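Local coordinates for catalase (Corynebacterium glutamicum, PDB 4B7H), which breaks down hydrogen peroxide to water and oxygen at a haem iron, and also binds NADPH and the inhibitor nitric oxide, at residues F268-P279 against Y302-N313. Numbering follows the deposited sequence.
Sequences FPIWDVKVQIMP and YPLIPVGYFILN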
# COMPACT_ATOMS: atom_id res chain seq x y z
N PHE A 268 -2.14 19.63 35.02
CA PHE A 268 -1.58 18.36 34.57
C PHE A 268 -2.15 17.18 35.35
O PHE A 268 -2.01 17.13 36.57
CB PHE A 268 -0.06 18.38 34.72
CG PHE A 268 0.62 19.55 34.05
CD1 PHE A 268 0.26 19.96 32.76
CD2 PHE A 268 1.61 20.26 34.72
CE1 PHE A 268 0.90 21.04 32.16
CE2 PHE A 268 2.25 21.33 34.12
CZ PHE A 268 1.89 21.72 32.84
N PRO A 269 -2.78 16.22 34.66
CA PRO A 269 -3.34 15.06 35.36
C PRO A 269 -2.26 14.08 35.79
O PRO A 269 -1.24 13.90 35.10
CB PRO A 269 -4.26 14.43 34.31
CG PRO A 269 -3.64 14.79 33.01
CD PRO A 269 -3.06 16.18 33.21
N ILE A 270 -2.48 13.45 36.95
CA ILE A 270 -1.52 12.55 37.56
C ILE A 270 -2.19 11.22 37.90
O ILE A 270 -3.38 11.19 38.25
CB ILE A 270 -0.92 13.18 38.84
CG1 ILE A 270 -0.17 14.47 38.50
CG2 ILE A 270 -0.00 12.21 39.57
CD1 ILE A 270 0.09 15.35 39.70
N TRP A 271 -1.45 10.13 37.76
CA TRP A 271 -1.88 8.82 38.23
C TRP A 271 -0.80 8.22 39.11
O TRP A 271 0.39 8.31 38.79
CB TRP A 271 -2.10 7.87 37.05
CG TRP A 271 -3.35 8.10 36.26
CD1 TRP A 271 -4.51 7.37 36.34
CD2 TRP A 271 -3.59 9.13 35.29
NE1 TRP A 271 -5.45 7.89 35.47
CE2 TRP A 271 -4.90 8.96 34.81
CE3 TRP A 271 -2.81 10.17 34.77
CZ2 TRP A 271 -5.46 9.79 33.83
CZ3 TRP A 271 -3.36 11.00 33.80
CH2 TRP A 271 -4.68 10.80 33.34
N ASP A 272 -1.21 7.61 40.21
CA ASP A 272 -0.27 6.84 41.02
C ASP A 272 -0.10 5.43 40.46
O ASP A 272 -1.08 4.73 40.20
CB ASP A 272 -0.72 6.81 42.48
CG ASP A 272 -0.58 8.16 43.14
OD1 ASP A 272 0.58 8.56 43.41
OD2 ASP A 272 -1.61 8.83 43.37
N VAL A 273 1.15 5.03 40.24
CA VAL A 273 1.48 3.73 39.67
C VAL A 273 1.66 2.70 40.79
O VAL A 273 2.51 2.87 41.66
CB VAL A 273 2.78 3.79 38.83
CG1 VAL A 273 3.12 2.41 38.28
CG2 VAL A 273 2.63 4.80 37.70
N LYS A 274 0.85 1.65 40.76
CA LYS A 274 0.91 0.61 41.78
C LYS A 274 0.87 -0.76 41.12
O LYS A 274 0.47 -0.89 39.95
CB LYS A 274 -0.27 0.76 42.77
CG LYS A 274 -0.45 2.16 43.33
CD LYS A 274 -1.54 2.21 44.40
CE LYS A 274 -1.74 3.64 44.90
NZ LYS A 274 -0.53 4.17 45.58
N VAL A 275 1.32 -1.78 41.84
CA VAL A 275 1.23 -3.15 41.36
C VAL A 275 0.65 -4.07 42.41
O VAL A 275 0.79 -3.83 43.61
CB VAL A 275 2.60 -3.71 40.92
CG1 VAL A 275 3.02 -3.10 39.58
CG2 VAL A 275 3.67 -3.47 42.00
N GLN A 276 -0.01 -5.13 41.95
CA GLN A 276 -0.23 -6.31 42.77
C GLN A 276 0.91 -7.25 42.46
O GLN A 276 1.31 -7.39 41.30
CB GLN A 276 -1.56 -6.98 42.42
CG GLN A 276 -2.79 -6.16 42.74
CD GLN A 276 -4.06 -6.83 42.26
OE1 GLN A 276 -4.33 -6.88 41.06
NE2 GLN A 276 -4.85 -7.34 43.21
N ILE A 277 1.44 -7.91 43.49
CA ILE A 277 2.55 -8.84 43.30
C ILE A 277 2.17 -10.20 43.87
O ILE A 277 1.95 -10.33 45.08
CB ILE A 277 3.84 -8.31 43.97
CG1 ILE A 277 4.24 -6.96 43.36
CG2 ILE A 277 4.97 -9.34 43.83
CD1 ILE A 277 5.49 -6.35 43.98
N MET A 278 2.08 -11.20 43.00
CA MET A 278 1.81 -12.56 43.42
C MET A 278 3.07 -13.41 43.33
O MET A 278 3.63 -13.59 42.25
CB MET A 278 0.70 -13.17 42.56
CG MET A 278 0.44 -14.65 42.84
SD MET A 278 -0.75 -15.37 41.69
CE MET A 278 -2.27 -14.59 42.21
N PRO A 279 3.54 -13.93 44.47
CA PRO A 279 4.71 -14.81 44.42
C PRO A 279 4.51 -15.95 43.41
O PRO A 279 3.39 -16.46 43.27
CB PRO A 279 4.80 -15.36 45.85
CG PRO A 279 4.19 -14.27 46.68
CD PRO A 279 3.05 -13.73 45.84
N TYR A 302 -4.16 -9.57 47.41
CA TYR A 302 -2.97 -8.92 46.87
C TYR A 302 -3.20 -7.42 46.82
O TYR A 302 -3.68 -6.89 45.82
CB TYR A 302 -2.62 -9.50 45.49
CG TYR A 302 -2.30 -10.97 45.61
CD1 TYR A 302 -1.06 -11.38 46.08
CD2 TYR A 302 -3.25 -11.94 45.32
CE1 TYR A 302 -0.76 -12.72 46.24
CE2 TYR A 302 -2.96 -13.29 45.47
CZ TYR A 302 -1.71 -13.67 45.93
OH TYR A 302 -1.42 -15.01 46.09
N PRO A 303 -2.88 -6.72 47.93
CA PRO A 303 -3.12 -5.27 47.99
C PRO A 303 -2.23 -4.52 47.01
O PRO A 303 -1.24 -5.05 46.53
CB PRO A 303 -2.72 -4.91 49.43
CG PRO A 303 -2.79 -6.19 50.19
CD PRO A 303 -2.39 -7.26 49.21
N LEU A 304 -2.58 -3.27 46.72
CA LEU A 304 -1.77 -2.46 45.83
C LEU A 304 -0.48 -2.02 46.52
O LEU A 304 -0.51 -1.55 47.67
CB LEU A 304 -2.56 -1.26 45.31
CG LEU A 304 -3.88 -1.61 44.62
CD1 LEU A 304 -4.53 -0.35 44.05
CD2 LEU A 304 -3.72 -2.69 43.53
N ILE A 305 0.64 -2.20 45.83
CA ILE A 305 1.96 -1.81 46.32
C ILE A 305 2.43 -0.61 45.49
O ILE A 305 2.46 -0.68 44.27
CB ILE A 305 2.99 -2.96 46.18
CG1 ILE A 305 2.75 -4.05 47.23
CG2 ILE A 305 4.40 -2.45 46.39
CD1 ILE A 305 1.69 -5.01 46.89
N PRO A 306 2.81 0.50 46.15
CA PRO A 306 3.15 1.71 45.40
C PRO A 306 4.50 1.64 44.69
O PRO A 306 5.43 1.00 45.18
CB PRO A 306 3.20 2.79 46.49
CG PRO A 306 3.59 2.03 47.73
CD PRO A 306 2.85 0.72 47.61
N VAL A 307 4.59 2.29 43.53
CA VAL A 307 5.82 2.30 42.73
C VAL A 307 6.26 3.74 42.49
O VAL A 307 7.43 4.09 42.67
CB VAL A 307 5.62 1.59 41.37
CG1 VAL A 307 6.88 1.68 40.53
CG2 VAL A 307 5.20 0.14 41.58
N GLY A 308 5.31 4.58 42.09
CA GLY A 308 5.62 5.96 41.73
C GLY A 308 4.38 6.64 41.17
O GLY A 308 3.27 6.25 41.50
N TYR A 309 4.57 7.66 40.33
CA TYR A 309 3.44 8.32 39.69
C TYR A 309 3.84 8.73 38.28
O TYR A 309 5.04 8.81 37.97
CB TYR A 309 2.99 9.55 40.48
CG TYR A 309 3.96 10.71 40.46
CD1 TYR A 309 4.98 10.81 41.41
CD2 TYR A 309 3.87 11.71 39.50
CE1 TYR A 309 5.87 11.88 41.39
CE2 TYR A 309 4.76 12.77 39.47
CZ TYR A 309 5.76 12.86 40.42
OH TYR A 309 6.64 13.92 40.38
N PHE A 310 2.86 9.00 37.43
CA PHE A 310 3.16 9.67 36.17
C PHE A 310 2.26 10.88 35.99
O PHE A 310 1.17 10.96 36.57
CB PHE A 310 3.16 8.71 34.96
CG PHE A 310 1.80 8.19 34.56
CD1 PHE A 310 0.94 8.97 33.80
CD2 PHE A 310 1.42 6.89 34.88
CE1 PHE A 310 -0.30 8.48 33.40
CE2 PHE A 310 0.18 6.39 34.49
CZ PHE A 310 -0.68 7.19 33.75
N ILE A 311 2.75 11.84 35.22
CA ILE A 311 2.09 13.12 35.03
C ILE A 311 2.07 13.43 33.53
O ILE A 311 3.02 13.12 32.82
CB ILE A 311 2.83 14.24 35.83
CG1 ILE A 311 2.12 15.59 35.70
CG2 ILE A 311 4.31 14.32 35.45
CD1 ILE A 311 2.66 16.65 36.66
N LEU A 312 0.96 13.99 33.06
CA LEU A 312 0.86 14.38 31.65
C LEU A 312 1.04 15.89 31.59
O LEU A 312 0.18 16.64 32.06
CB LEU A 312 -0.48 13.96 31.05
CG LEU A 312 -0.84 12.48 31.19
CD1 LEU A 312 -2.18 12.18 30.52
CD2 LEU A 312 0.27 11.60 30.62
N ASN A 313 2.16 16.33 31.01
CA ASN A 313 2.47 17.76 31.01
C ASN A 313 2.84 18.35 29.65
O ASN A 313 3.34 19.47 29.58
CB ASN A 313 3.57 18.08 32.04
CG ASN A 313 4.90 17.40 31.74
OD1 ASN A 313 5.06 16.75 30.70
ND2 ASN A 313 5.86 17.55 32.65
O HOH W 1 2.47 7.19 44.53
O HOH W 2 0.07 -7.50 45.98
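With chi1 at 71°, F310 tucks CG between its own backbone N and carbonyl carbon, which carries the ring across the strand pair onto W271. These residues form a hydrogen-bonded pair in the antiparallel beta-barrel of the catalase fold, strand 270-279 lying between 223-232 and 305-314. W271 CB sits over one face of the F310 ring, offset toward the rim, 3.9 Å from its centroid. The indole five-membered ring and the phenyl ring lie within 17° of parallel, yet are displaced so much that there is hardly any stacking overlap. V273 CG2 meets the edge of the same phenyl at CD2, and L312 CD1 reaches W271 CZ3, while L103 of strand 100-108 touches both F310 and L312. Midway, V307 and G308 together stand opposite the single residue V273, a classic beta bulge: V273 O accepts a hydrogen bond from V307 N at 2.9 Å and a weak one from G308 N at 3.3 Å. Register shifts by one residue here, and beyond it V275 pairs with I305. At the far end the Y302 ring receives M278 CB over one face, with M278 SD oblique to it in a Met-aromatic contact; Y302 OH is hydrogen-bonded to D282 OD2. The Q276 amide, close to the bound NADPH, is also hydrogen-bonded through OE1 to H229 NE2 and through NE2 to W297 O. From its extended side chain, NE2 donates to Y302 O at 2.9 Å, with that oxygen in the amide plane.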